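Local coordinates for protein ribonucleoside-diphosphate reductase, alpha chain (Actinobacillus ureae ATCC 25976, PDB 6DQX) that probably reduces ribonucleoside diphosphates to deoxyribonucleotides as the catalytic alpha subunit of a class Id ribonucleotide reductase, at residues E31-D36 with T50-R55; R38-R43 with T417-F422; D112-I117 with F158-L163; F106-G111 with M118-E123; S501-I506 with Y539-E544. One frame throughout, in Å; residues are numbered along the deposited sequence.

Overall arrangement
From its N terminus, the chain first closes a short loop at contact 1, where the residues leading into helix 35-44 meet the start of helix 52-67. Contact 2 crosses it: helix 35-44 also packs on helix 418-423, closing a very long loop, and the two contacts touch, their centres about 10 Å apart. Contacts 3 and 4 are nested within that long loop. They cross each other, their segments alternating along the chain, and share helix 114-130, which lies against strand 105-109 in contact 4 and helix 156-170 in contact 3, beside the second subunit. Contact 5 follows in series, joining helices 502-513 and 532-544, with its centre about 31 Å from that of contact 2.

Contact 1 (E31-D36 with T50-R55); sequences EWLNED and TTALER
Leu33 meets Ala52 and Leu53 with its two methyl groups, and everything that passes between the segments is apolar. CD1 of Leu33 rests 3.8 Å from CB of Ala52, while CD2 of Leu33 lies 3.6 Å from CD2 of Leu53, nearer the solvent. The two leucine side chains cross obliquely. With CG of Leu33 swung away from its backbone N (chi1 -171°), the fork of the side chain is carried across to the first turn of helix 52-67. Leu41 of helix 35-44 touches both Leu33 and Ala52 and so adds to the same apolar cluster.

No hydrogen bond crosses; each helix start is capped locally. Glu54 N donates to Thr51 OG1 over 3.0 Å, and the bond is returned by Thr51 N, which reaches Glu54 OE1 at 3.2 Å on the anti lone pair of the carboxylate. On the other side, Asn34 OD1 receives the N of Ser37, just beyond the segment. Leu33 itself is the centre of an inverse gamma turn, closed by a weak bond from Asn34 N to Trp32 O.

Two successive helix beginnings are thus brought together by hydrophobic side chains, one capped by Asn34 and the other by a classical capping box formed by Thr51 and Glu54.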
# COMPACT_ATOMS: atom_id res chain seq x y z
N GLU A 31 37.07 0.91 27.28
CA GLU A 31 37.66 -0.38 26.91
C GLU A 31 36.80 -1.12 25.90
O GLU A 31 37.32 -1.76 24.98
CB GLU A 31 37.91 -1.26 28.13
CG GLU A 31 38.62 -2.57 27.80
CD GLU A 31 38.80 -3.45 29.00
OE1 GLU A 31 39.90 -3.44 29.58
OE2 GLU A 31 37.84 -4.15 29.37
N TRP A 32 35.48 -1.02 26.08
CA TRP A 32 34.49 -1.60 25.17
C TRP A 32 34.58 -1.13 23.73
O TRP A 32 34.25 -1.89 22.82
CB TRP A 32 33.06 -1.33 25.69
CG TRP A 32 32.62 0.11 25.74
CD1 TRP A 32 32.70 0.96 26.80
CD2 TRP A 32 31.95 0.85 24.71
NE1 TRP A 32 32.16 2.15 26.50
CE2 TRP A 32 31.68 2.12 25.22
CE3 TRP A 32 31.53 0.54 23.41
CZ2 TRP A 32 31.03 3.11 24.48
CZ3 TRP A 32 30.91 1.51 22.66
CH2 TRP A 32 30.65 2.80 23.20
N LEU A 33 35.00 0.10 23.54
CA LEU A 33 35.14 0.72 22.23
C LEU A 33 36.48 0.33 21.63
O LEU A 33 37.40 1.14 21.52
CB LEU A 33 35.00 2.24 22.38
CG LEU A 33 34.89 3.11 21.13
CD1 LEU A 33 33.78 2.61 20.23
CD2 LEU A 33 34.60 4.54 21.57
N ASN A 34 36.58 -0.95 21.28
CA ASN A 34 37.80 -1.49 20.68
C ASN A 34 37.68 -1.36 19.16
O ASN A 34 36.71 -0.77 18.65
CB ASN A 34 38.03 -2.94 21.13
CG ASN A 34 36.99 -3.91 20.63
OD1 ASN A 34 36.06 -3.56 19.89
ND2 ASN A 34 37.14 -5.16 21.03
N GLU A 35 38.64 -1.92 18.43
CA GLU A 35 38.67 -1.72 16.98
C GLU A 35 37.45 -2.36 16.30
O GLU A 35 36.88 -1.76 15.39
CB GLU A 35 40.02 -2.21 16.41
CG GLU A 35 40.33 -1.77 14.98
CD GLU A 35 40.36 -0.26 14.79
OE1 GLU A 35 39.82 0.21 13.77
OE2 GLU A 35 40.90 0.45 15.65
N ASP A 36 37.01 -3.52 16.79
CA ASP A 36 35.79 -4.18 16.27
C ASP A 36 34.57 -3.26 16.39
O ASP A 36 33.81 -3.07 15.44
CB ASP A 36 35.51 -5.48 17.04
CG ASP A 36 36.53 -6.59 16.76
OD1 ASP A 36 37.36 -6.47 15.83
OD2 ASP A 36 36.49 -7.60 17.49
N THR A 50 32.48 11.45 11.25
CA THR A 50 32.20 11.54 12.70
C THR A 50 32.78 10.27 13.34
O THR A 50 32.48 9.17 12.88
CB THR A 50 30.69 11.65 13.00
OG1 THR A 50 30.17 12.88 12.48
CG2 THR A 50 30.42 11.61 14.52
N THR A 51 33.64 10.42 14.36
CA THR A 51 34.18 9.27 15.07
C THR A 51 33.19 8.81 16.15
O THR A 51 32.34 9.59 16.56
CB THR A 51 35.50 9.57 15.78
OG1 THR A 51 35.28 10.49 16.87
CG2 THR A 51 36.53 10.15 14.78
N ALA A 52 33.35 7.57 16.63
CA ALA A 52 32.53 7.05 17.75
C ALA A 52 32.60 7.92 19.00
O ALA A 52 31.58 8.28 19.57
CB ALA A 52 32.92 5.62 18.07
N LEU A 53 33.81 8.30 19.42
CA LEU A 53 33.95 9.13 20.61
C LEU A 53 33.31 10.49 20.43
O LEU A 53 32.65 10.99 21.32
CB LEU A 53 35.43 9.30 21.02
CG LEU A 53 36.16 8.08 21.58
CD1 LEU A 53 37.68 8.32 21.68
CD2 LEU A 53 35.57 7.71 22.94
N GLU A 54 33.51 11.11 19.27
CA GLU A 54 32.90 12.40 18.97
C GLU A 54 31.37 12.33 19.06
O GLU A 54 30.70 13.22 19.59
CB GLU A 54 33.34 12.78 17.56
CG GLU A 54 32.94 14.11 17.06
CD GLU A 54 33.69 14.45 15.78
OE1 GLU A 54 34.04 13.53 14.99
OE2 GLU A 54 33.95 15.65 15.59
N ARG A 55 30.83 11.26 18.51
CA ARG A 55 29.39 11.03 18.55
C ARG A 55 28.88 10.91 20.01
O ARG A 55 27.85 11.51 20.36
CB ARG A 55 29.06 9.78 17.73
CG ARG A 55 27.59 9.45 17.57
CD ARG A 55 26.84 10.44 16.71
NE ARG A 55 25.41 10.15 16.78
CZ ARG A 55 24.43 11.02 16.98
NH1 ARG A 55 24.65 12.32 17.11
NH2 ARG A 55 23.17 10.57 17.06

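Contact 2 (R38-R43 with T417-F422); sequences RLFLQR and TKSSSF
Phe40 and Phe422 supply the aromatic part of this contact as a T-shaped pair. The ring centroids of Phe40 and Phe422 are 5.5 Å apart and the planes stand at 73°, with an edge of Phe422 presented to the face of Phe40. The touching edge is the CD2-CE2 side: CD2 of Phe422 lies above the Phe40 ring, displaced toward its rim, and CE2 of Phe422 is 4.0 Å from CD1 of Phe40. In both phenylalanines CG is anti to the backbone N (chi1 -170° for Phe40, 179° for Phe422), and the rings reach across toward each other.

A smaller, mixed packing contact lies farther along the Phe40 ring, where CB of Ser419 approaches CZ of Phe40 at 3.9 Å. Ile423 adds an aliphatic neighbour to Phe40, and Asp36 packs on Phe422.

Polar bonds hold the second helix rather than bridge the two. OG1 of Thr417 donates to OG of Ser421 over 2.9 Å; Thr417 OG1 in turn receives Ser430 N, and Ser421 OG is bonded to Ser428 O. These links tie the start of helix 418-423 to the chain that follows it. What results is helix-helix packing through an edge-to-face aromatic pair near the surface, joining the N-terminal helix 35-44 to a short helix of the ribonucleotide reductase barrel domain.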
# COMPACT_ATOMS: atom_id res chain seq x y z
N ARG A 38 34.50 0.09 16.94
CA ARG A 38 34.66 1.29 16.12
C ARG A 38 34.30 1.03 14.67
O ARG A 38 33.57 1.82 14.07
CB ARG A 38 36.09 1.84 16.19
CG ARG A 38 36.31 2.78 17.36
CD ARG A 38 37.55 3.64 17.15
NE ARG A 38 38.74 2.81 17.13
CZ ARG A 38 39.32 2.27 18.20
NH1 ARG A 38 38.83 2.46 19.44
NH2 ARG A 38 40.41 1.52 18.04
N LEU A 39 34.81 -0.08 14.11
CA LEU A 39 34.50 -0.46 12.71
C LEU A 39 33.03 -0.70 12.51
O LEU A 39 32.43 -0.21 11.54
CB LEU A 39 35.27 -1.72 12.27
CG LEU A 39 36.48 -1.47 11.39
CD1 LEU A 39 37.45 -0.53 12.09
CD2 LEU A 39 37.14 -2.79 11.04
N PHE A 40 32.43 -1.45 13.42
CA PHE A 40 31.00 -1.73 13.36
C PHE A 40 30.19 -0.43 13.34
O PHE A 40 29.31 -0.25 12.50
CB PHE A 40 30.57 -2.61 14.53
CG PHE A 40 29.16 -3.16 14.41
CD1 PHE A 40 28.90 -4.28 13.64
CD2 PHE A 40 28.10 -2.53 15.05
CE1 PHE A 40 27.61 -4.79 13.52
CE2 PHE A 40 26.80 -3.03 14.93
CZ PHE A 40 26.55 -4.16 14.17
N LEU A 41 30.52 0.48 14.24
CA LEU A 41 29.82 1.76 14.33
C LEU A 41 30.02 2.64 13.08
O LEU A 41 29.07 3.25 12.58
CB LEU A 41 30.27 2.51 15.56
CG LEU A 41 29.80 1.94 16.91
CD1 LEU A 41 30.50 2.66 18.04
CD2 LEU A 41 28.29 2.05 17.05
N GLN A 42 31.25 2.70 12.59
CA GLN A 42 31.56 3.46 11.36
C GLN A 42 30.76 2.95 10.18
O GLN A 42 30.21 3.74 9.41
CB GLN A 42 33.05 3.38 11.03
CG GLN A 42 33.94 4.26 11.89
CD GLN A 42 35.42 4.03 11.61
OE1 GLN A 42 35.83 3.86 10.45
NE2 GLN A 42 36.23 4.04 12.67
N ARG A 43 30.71 1.63 10.03
CA ARG A 43 30.06 1.01 8.89
C ARG A 43 28.55 1.04 8.95
O ARG A 43 27.91 1.06 7.91
CB ARG A 43 30.54 -0.43 8.74
CG ARG A 43 31.99 -0.48 8.32
CD ARG A 43 32.54 -1.87 8.36
NE ARG A 43 33.80 -1.93 7.63
CZ ARG A 43 34.46 -3.04 7.33
NH1 ARG A 43 33.98 -4.24 7.69
NH2 ARG A 43 35.60 -2.97 6.65
N THR A 417 19.25 -7.69 22.07
CA THR A 417 20.38 -6.74 22.02
C THR A 417 21.58 -7.32 21.26
O THR A 417 22.72 -7.07 21.63
CB THR A 417 20.85 -6.29 23.43
OG1 THR A 417 21.42 -7.40 24.11
CG2 THR A 417 19.75 -5.70 24.27
N LYS A 418 21.34 -8.07 20.18
CA LYS A 418 22.46 -8.81 19.55
C LYS A 418 23.58 -7.87 19.07
O LYS A 418 24.74 -8.05 19.43
CB LYS A 418 21.97 -9.72 18.42
CG LYS A 418 21.01 -10.83 18.85
CD LYS A 418 21.66 -11.92 19.69
CE LYS A 418 20.62 -12.78 20.42
NZ LYS A 418 19.82 -13.69 19.56
N SER A 419 23.23 -6.83 18.32
CA SER A 419 24.24 -5.88 17.85
C SER A 419 24.75 -5.00 18.98
O SER A 419 25.95 -4.70 19.06
CB SER A 419 23.69 -5.03 16.70
OG SER A 419 23.31 -5.88 15.63
N SER A 420 23.84 -4.57 19.85
CA SER A 420 24.21 -3.71 20.96
C SER A 420 25.18 -4.41 21.92
O SER A 420 26.12 -3.79 22.40
CB SER A 420 22.97 -3.23 21.71
OG SER A 420 22.12 -2.52 20.84
N SER A 421 24.97 -5.71 22.15
CA SER A 421 25.86 -6.51 22.99
C SER A 421 27.25 -6.65 22.35
O SER A 421 28.27 -6.59 23.04
CB SER A 421 25.27 -7.90 23.24
OG SER A 421 24.29 -7.83 24.25
N PHE A 422 27.27 -6.84 21.03
CA PHE A 422 28.54 -6.88 20.31
C PHE A 422 29.33 -5.58 20.54
O PHE A 422 30.48 -5.63 20.96
CB PHE A 422 28.32 -7.11 18.82
CG PHE A 422 29.61 -7.14 18.03
CD1 PHE A 422 30.56 -8.13 18.27
CD2 PHE A 422 29.88 -6.16 17.07
CE1 PHE A 422 31.76 -8.16 17.56
CE2 PHE A 422 31.07 -6.19 16.36
CZ PHE A 422 32.01 -7.19 16.60

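Contact 3 (D112-I117 with F158-L163); sequences DSIHEI and FNFSKL. With EDO (1,2-ethanediol), chain H.
Ile117 and Phe160 are the closest backbone positions of the two helical segments, with 8.0 Å between their CA atoms. Between them Ile117 sets its CD1 over the middle of the aromatic ring, 3.6 Å from the Phe160 centroid and only 2° from the ring normal, a well-centred CH-pi contact. The other face of the same ring carries Asn159 ND2, also over the centre, which places Phe160 between a methyl and an amide; that amide donates to Val170 O of the second subunit. CD1 of Ile114 meets CE1 of Phe160 at 3.9 Å, its side chain running roughly at right angles to that of Phe160. The other branch of Ile117 is used as well, since CG2 of Ile117 lies 4.1 Å from CD2 of Leu163.

Ser113 and Glu116 secure the helix start: Glu116 N donates to Ser113 OG over 3.0 Å, an N-cap, and Ser113 OG gives its own proton to Glu116 OE1 from 39° out of the carboxylate plane. Asp112 OD1 accepts from O2 of an ethanediol, probably a crystallisation additive, at 2.9 Å; C2 of the diol rests against Phe160, while Asp112 OD2 pairs with Arg142.

Ile114 packs on Lys129 and Leu163 on Val167, both of the second subunit, so helices 114-130 and 156-170 both face the dimer partner, consistent with the four-helix bundle through which class I large subunits pair.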
# COMPACT_ATOMS: atom_id res chain seq x y z
N ASP A 112 -11.60 -1.44 11.35
CA ASP A 112 -12.29 -2.26 10.35
C ASP A 112 -12.89 -1.40 9.22
O ASP A 112 -14.12 -1.37 9.03
CB ASP A 112 -13.39 -3.07 11.06
CG ASP A 112 -14.03 -4.13 10.19
OD1 ASP A 112 -13.34 -4.77 9.34
OD2 ASP A 112 -15.23 -4.36 10.38
N SER A 113 -12.05 -0.71 8.48
CA SER A 113 -12.50 0.15 7.36
C SER A 113 -11.35 0.37 6.41
O SER A 113 -10.19 0.40 6.83
CB SER A 113 -13.04 1.52 7.87
OG SER A 113 -12.00 2.43 8.25
N ILE A 114 -11.66 0.58 5.12
CA ILE A 114 -10.60 0.90 4.18
C ILE A 114 -9.86 2.18 4.60
O ILE A 114 -8.66 2.26 4.47
CB ILE A 114 -11.10 1.01 2.71
CG1 ILE A 114 -11.76 -0.31 2.26
CG2 ILE A 114 -9.94 1.32 1.78
CD1 ILE A 114 -10.88 -1.54 2.22
N HIS A 115 -10.58 3.18 5.07
CA HIS A 115 -9.93 4.41 5.50
C HIS A 115 -8.83 4.12 6.53
O HIS A 115 -7.69 4.57 6.38
CB HIS A 115 -10.96 5.37 6.07
CG HIS A 115 -10.37 6.55 6.78
ND1 HIS A 115 -10.87 7.00 7.98
CD2 HIS A 115 -9.34 7.35 6.47
CE1 HIS A 115 -10.17 8.05 8.38
NE2 HIS A 115 -9.23 8.28 7.48
N GLU A 116 -9.18 3.35 7.55
CA GLU A 116 -8.25 3.05 8.65
C GLU A 116 -7.13 2.10 8.21
O GLU A 116 -6.00 2.21 8.68
CB GLU A 116 -9.02 2.52 9.87
CG GLU A 116 -9.92 3.59 10.48
CD GLU A 116 -11.08 3.08 11.30
OE1 GLU A 116 -11.77 2.10 10.92
OE2 GLU A 116 -11.34 3.70 12.35
N ILE A 117 -7.44 1.20 7.27
CA ILE A 117 -6.41 0.37 6.63
C ILE A 117 -5.42 1.24 5.86
O ILE A 117 -4.21 1.01 5.95
CB ILE A 117 -7.04 -0.77 5.79
CG1 ILE A 117 -7.72 -1.78 6.73
CG2 ILE A 117 -6.02 -1.49 4.93
CD1 ILE A 117 -8.79 -2.60 6.04
N PHE A 158 -6.38 -11.65 6.37
CA PHE A 158 -5.22 -12.15 5.65
C PHE A 158 -5.01 -11.44 4.31
O PHE A 158 -3.89 -11.07 3.93
CB PHE A 158 -5.32 -13.66 5.46
CG PHE A 158 -4.16 -14.24 4.71
CD1 PHE A 158 -4.19 -14.31 3.32
CD2 PHE A 158 -3.01 -14.65 5.38
CE1 PHE A 158 -3.11 -14.81 2.61
CE2 PHE A 158 -1.93 -15.15 4.69
CZ PHE A 158 -1.98 -15.23 3.30
N ASN A 159 -6.11 -11.23 3.60
CA ASN A 159 -6.11 -10.43 2.38
C ASN A 159 -5.41 -9.07 2.60
O ASN A 159 -4.51 -8.71 1.85
CB ASN A 159 -7.57 -10.25 1.92
CG ASN A 159 -7.70 -9.34 0.71
OD1 ASN A 159 -7.25 -9.68 -0.36
ND2 ASN A 159 -8.32 -8.18 0.90
N PHE A 160 -5.79 -8.34 3.65
CA PHE A 160 -5.13 -7.05 3.91
C PHE A 160 -3.66 -7.15 4.35
O PHE A 160 -2.88 -6.23 4.12
CB PHE A 160 -5.93 -6.19 4.90
CG PHE A 160 -7.27 -5.81 4.38
CD1 PHE A 160 -7.37 -4.96 3.27
CD2 PHE A 160 -8.40 -6.32 4.93
CE1 PHE A 160 -8.60 -4.64 2.76
CE2 PHE A 160 -9.64 -6.01 4.42
CZ PHE A 160 -9.74 -5.16 3.33
N SER A 161 -3.28 -8.27 4.95
CA SER A 161 -1.85 -8.48 5.29
C SER A 161 -0.94 -8.44 4.06
O SER A 161 0.19 -8.02 4.17
CB SER A 161 -1.65 -9.79 6.08
OG SER A 161 -1.55 -10.93 5.24
N LYS A 162 -1.48 -8.80 2.88
CA LYS A 162 -0.72 -8.73 1.62
C LYS A 162 -0.25 -7.32 1.32
O LYS A 162 0.83 -7.12 0.79
CB LYS A 162 -1.54 -9.30 0.43
CG LYS A 162 -1.89 -10.76 0.62
CD LYS A 162 -2.32 -11.45 -0.67
CE LYS A 162 -3.69 -11.01 -1.10
NZ LYS A 162 -4.17 -11.77 -2.29
N LEU A 163 -1.03 -6.33 1.71
CA LEU A 163 -0.66 -4.95 1.51
C LEU A 163 0.58 -4.56 2.31
O LEU A 163 1.49 -3.90 1.82
CB LEU A 163 -1.85 -4.09 1.92
CG LEU A 163 -1.92 -2.61 1.63
CD1 LEU A 163 -1.42 -2.27 0.24
CD2 LEU A 163 -3.38 -2.20 1.83
C1 EDO H . -13.35 -3.59 4.61
O1 EDO H . -14.66 -3.34 5.12
C2 EDO H . -12.43 -3.90 5.79
O2 EDO H . -12.90 -5.06 6.48

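Contact 4 (F106-G111 with M118-E123); sequences FGSYIG and MVTTAE
Ser108 and Glu123 make the one hydrogen bond across this contact, Ser108 OG donating to Glu123 OE1 over 2.7 Å. The hydroxyl comes from above the carboxylate, 49° out of its plane. Glu123 reaches the strand with a chain extended beyond CG, and this conformation also lays the carboxylate beside Phe106: CE1 of Phe106 is 3.7 Å from CD of Glu123. There the carboxyl carbon sits at the ring edge, and ring and carboxylate planes stand almost perpendicular, 86° apart. The buried acid has further partners, since Arg335 forms a salt bridge with OE1 and Ser287 bonds to OE2; together these would be expected to favour the charged form and fix its rotation.

Thr120 divides its two branches. Its torsion (chi1 -49°) turns OG1 back to Glu116 O in the preceding turn, with Arg335 as a second partner, and leaves the methyl to meet the strand. That CG2 of Thr120 lies 3.6 Å from CB of Ser108 and 3.8 Å from CG1 of Ile110, whose side chain crosses that of Thr120 at about a right angle.

Strand 106-109 runs nearly antiparallel to helix 118-123, their axes 9.1 Å apart at closest approach. These belong to strand 105-109 and helix 114-130, which with strand 134-137 form a beta-alpha-beta unit; the first strand pairs parallel with 134-137 and antiparallel with 288-296, while helix 334-343 contributes Arg335 alongside.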
# COMPACT_ATOMS: atom_id res chain seq x y z
N PHE A 106 6.95 0.90 16.57
CA PHE A 106 5.81 1.65 16.04
C PHE A 106 4.68 0.63 15.85
O PHE A 106 4.78 -0.29 15.02
CB PHE A 106 6.20 2.34 14.73
CG PHE A 106 5.20 3.36 14.26
CD1 PHE A 106 3.96 2.98 13.77
CD2 PHE A 106 5.50 4.72 14.32
CE1 PHE A 106 3.04 3.92 13.35
CE2 PHE A 106 4.58 5.67 13.89
CZ PHE A 106 3.34 5.27 13.42
N GLY A 107 3.64 0.76 16.66
CA GLY A 107 2.55 -0.21 16.71
C GLY A 107 1.21 0.38 16.43
O GLY A 107 0.76 1.24 17.18
N SER A 108 0.57 -0.06 15.35
CA SER A 108 -0.70 0.51 14.90
C SER A 108 -1.87 -0.43 15.15
O SER A 108 -1.74 -1.67 15.10
CB SER A 108 -0.67 0.87 13.42
OG SER A 108 0.51 1.58 13.10
N TYR A 109 -3.02 0.18 15.41
CA TYR A 109 -4.29 -0.51 15.49
C TYR A 109 -4.98 -0.31 14.14
O TYR A 109 -5.13 0.82 13.69
CB TYR A 109 -5.14 0.07 16.60
CG TYR A 109 -6.54 -0.43 16.63
CD1 TYR A 109 -6.86 -1.61 17.28
CD2 TYR A 109 -7.56 0.28 15.96
CE1 TYR A 109 -8.17 -2.08 17.28
CE2 TYR A 109 -8.85 -0.20 15.93
CZ TYR A 109 -9.15 -1.36 16.59
OH TYR A 109 -10.46 -1.81 16.58
N ILE A 110 -5.39 -1.41 13.50
CA ILE A 110 -6.09 -1.33 12.20
C ILE A 110 -7.60 -1.39 12.40
O ILE A 110 -8.15 -2.45 12.67
CB ILE A 110 -5.64 -2.43 11.23
CG1 ILE A 110 -4.11 -2.41 11.09
CG2 ILE A 110 -6.31 -2.22 9.85
CD1 ILE A 110 -3.50 -3.48 10.22
N GLY A 111 -8.30 -0.25 12.28
CA GLY A 111 -9.75 -0.26 12.37
C GLY A 111 -10.38 -0.96 11.17
O GLY A 111 -9.77 -1.05 10.10
N MET A 118 -5.89 2.25 5.12
CA MET A 118 -4.95 3.13 4.42
C MET A 118 -4.12 4.03 5.34
O MET A 118 -2.94 4.31 5.05
CB MET A 118 -5.65 4.00 3.36
CG MET A 118 -6.27 3.23 2.21
SD MET A 118 -5.27 1.92 1.48
CE MET A 118 -6.07 0.52 2.12
N VAL A 119 -4.71 4.48 6.44
CA VAL A 119 -3.96 5.24 7.45
C VAL A 119 -2.75 4.41 7.94
O VAL A 119 -1.62 4.90 7.94
CB VAL A 119 -4.84 5.64 8.65
CG1 VAL A 119 -3.99 6.13 9.82
CG2 VAL A 119 -5.86 6.72 8.25
N THR A 120 -3.01 3.16 8.28
CA THR A 120 -1.97 2.25 8.75
C THR A 120 -0.95 1.93 7.65
O THR A 120 0.24 1.91 7.91
CB THR A 120 -2.56 0.96 9.33
OG1 THR A 120 -3.59 1.30 10.26
CG2 THR A 120 -1.47 0.11 10.03
N THR A 121 -1.42 1.76 6.41
CA THR A 121 -0.53 1.53 5.27
C THR A 121 0.49 2.67 5.10
O THR A 121 1.69 2.42 4.93
CB THR A 121 -1.36 1.31 3.96
OG1 THR A 121 -2.22 0.19 4.14
CG2 THR A 121 -0.50 1.03 2.79
N ALA A 122 0.01 3.91 5.17
CA ALA A 122 0.88 5.06 5.02
C ALA A 122 1.84 5.17 6.22
O ALA A 122 2.99 5.54 6.02
CB ALA A 122 0.05 6.33 4.84
N GLU A 123 1.39 4.85 7.43
CA GLU A 123 2.30 4.84 8.62
C GLU A 123 3.45 3.89 8.40
O GLU A 123 4.62 4.29 8.51
CB GLU A 123 1.57 4.42 9.89
CG GLU A 123 0.63 5.43 10.51
CD GLU A 123 -0.14 4.83 11.68
OE1 GLU A 123 -0.48 3.64 11.64
OE2 GLU A 123 -0.43 5.55 12.65

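Contact 5 (S501-I506 with Y539-E544); sequences SQLSVI and YLTAEE
Ile506 lays its CG2 methyl against the backbone of Ala542, 3.8 Å from the CA of Ala542 and 4.1 Å from its CB. A chi1 of -62° sets CG1 of Ile506 beside the backbone N and leaves CG2 anti to it, and the small alanine lets the helices come close: the CA atoms of Ile506 and Ala542 are 6.2 Å apart. One turn earlier Leu503 joins in, its CD1 meeting CG2 of Thr541 at 4.0 Å with side chains crossing at about a right angle. The chi1 of Thr541 (-65°) turns OG1 back to Gln537 O in its own helix and leaves CG2 for the leucine. Ile524 and Leu538 also pack on Ile506.

The start of helix 502-513 is closed by serines. Ser501 OG accepts from Ser504 N over 3.2 Å, and Ser504 OG donates to Ser501 O over 2.8 Å. Ser501 OG is further bonded to the C-terminal segment at Cys569 O and Leu566 O.

No hydrogen bond or ion pair passes between the helices, so their association rests on van der Waals contact and the burial of apolar surface, while nearby polar atoms find partners within their own helices or elsewhere in the chain.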
# COMPACT_ATOMS: atom_id res chain seq x y z
N SER A 501 18.65 -25.75 30.58
CA SER A 501 17.24 -25.99 30.78
C SER A 501 16.41 -24.84 30.25
O SER A 501 16.55 -23.71 30.71
CB SER A 501 16.92 -26.12 32.28
OG SER A 501 15.52 -26.15 32.47
N GLN A 502 15.55 -25.13 29.28
CA GLN A 502 14.67 -24.10 28.72
C GLN A 502 13.56 -23.74 29.69
O GLN A 502 13.04 -22.61 29.67
CB GLN A 502 14.11 -24.52 27.36
CG GLN A 502 15.21 -24.88 26.37
CD GLN A 502 16.16 -23.72 26.12
OE1 GLN A 502 15.74 -22.66 25.62
NE2 GLN A 502 17.45 -23.90 26.42
N LEU A 503 13.23 -24.69 30.59
CA LEU A 503 12.34 -24.35 31.70
C LEU A 503 12.95 -23.24 32.56
O LEU A 503 12.21 -22.34 33.00
CB LEU A 503 11.99 -25.58 32.55
CG LEU A 503 10.94 -25.37 33.64
CD1 LEU A 503 9.62 -24.82 33.10
CD2 LEU A 503 10.70 -26.68 34.39
N SER A 504 14.27 -23.26 32.76
CA SER A 504 14.93 -22.21 33.56
C SER A 504 14.84 -20.83 32.90
O SER A 504 14.64 -19.82 33.59
CB SER A 504 16.37 -22.58 33.94
OG SER A 504 17.30 -22.25 32.94
N VAL A 505 14.94 -20.80 31.58
CA VAL A 505 14.75 -19.56 30.82
C VAL A 505 13.36 -18.97 31.10
O VAL A 505 13.23 -17.80 31.45
CB VAL A 505 14.97 -19.81 29.30
CG1 VAL A 505 14.48 -18.64 28.46
CG2 VAL A 505 16.45 -20.08 29.03
N ILE A 506 12.34 -19.82 31.01
CA ILE A 506 10.96 -19.41 31.24
C ILE A 506 10.72 -19.00 32.68
O ILE A 506 10.10 -17.94 32.95
CB ILE A 506 9.99 -20.56 30.84
CG1 ILE A 506 10.13 -20.89 29.35
CG2 ILE A 506 8.54 -20.25 31.19
CD1 ILE A 506 10.03 -19.72 28.42
N TYR A 539 5.22 -24.21 26.60
CA TYR A 539 4.41 -23.02 26.29
C TYR A 539 3.22 -22.82 27.23
O TYR A 539 2.90 -21.69 27.64
CB TYR A 539 3.97 -23.01 24.81
CG TYR A 539 5.11 -22.85 23.83
CD1 TYR A 539 5.98 -21.79 23.91
CD2 TYR A 539 5.33 -23.78 22.81
CE1 TYR A 539 7.02 -21.64 23.02
CE2 TYR A 539 6.38 -23.64 21.91
CZ TYR A 539 7.23 -22.56 22.03
OH TYR A 539 8.26 -22.38 21.17
N LEU A 540 2.56 -23.90 27.61
CA LEU A 540 1.47 -23.81 28.57
C LEU A 540 1.97 -23.32 29.94
O LEU A 540 1.32 -22.50 30.60
CB LEU A 540 0.76 -25.15 28.71
CG LEU A 540 0.01 -25.64 27.46
CD1 LEU A 540 -0.51 -27.06 27.69
CD2 LEU A 540 -1.10 -24.69 27.08
N THR A 541 3.13 -23.81 30.34
CA THR A 541 3.77 -23.33 31.57
C THR A 541 4.10 -21.84 31.48
O THR A 541 3.85 -21.10 32.44
CB THR A 541 5.01 -24.15 31.88
OG1 THR A 541 4.59 -25.49 32.17
CG2 THR A 541 5.79 -23.59 33.07
N ALA A 542 4.59 -21.41 30.31
CA ALA A 542 4.87 -19.99 30.07
C ALA A 542 3.66 -19.12 30.35
O ALA A 542 3.75 -18.14 31.10
CB ALA A 542 5.37 -19.75 28.65
N GLU A 543 2.51 -19.50 29.78
CA GLU A 543 1.27 -18.77 30.04
C GLU A 543 0.85 -18.87 31.50
O GLU A 543 0.43 -17.87 32.09
CB GLU A 543 0.10 -19.27 29.16
CG GLU A 543 -1.17 -18.44 29.35
CD GLU A 543 -2.17 -19.00 30.36
OE1 GLU A 543 -3.13 -18.27 30.71
OE2 GLU A 543 -2.02 -20.14 30.82
N GLU A 544 0.93 -20.06 32.07
CA GLU A 544 0.53 -20.25 33.48
C GLU A 544 1.36 -19.39 34.44
O GLU A 544 0.83 -18.85 35.40
CB GLU A 544 0.64 -21.71 33.92
CG GLU A 544 -0.53 -22.57 33.50
CD GLU A 544 -0.26 -24.05 33.65
OE1 GLU A 544 0.41 -24.42 34.64
OE2 GLU A 544 -0.70 -24.84 32.76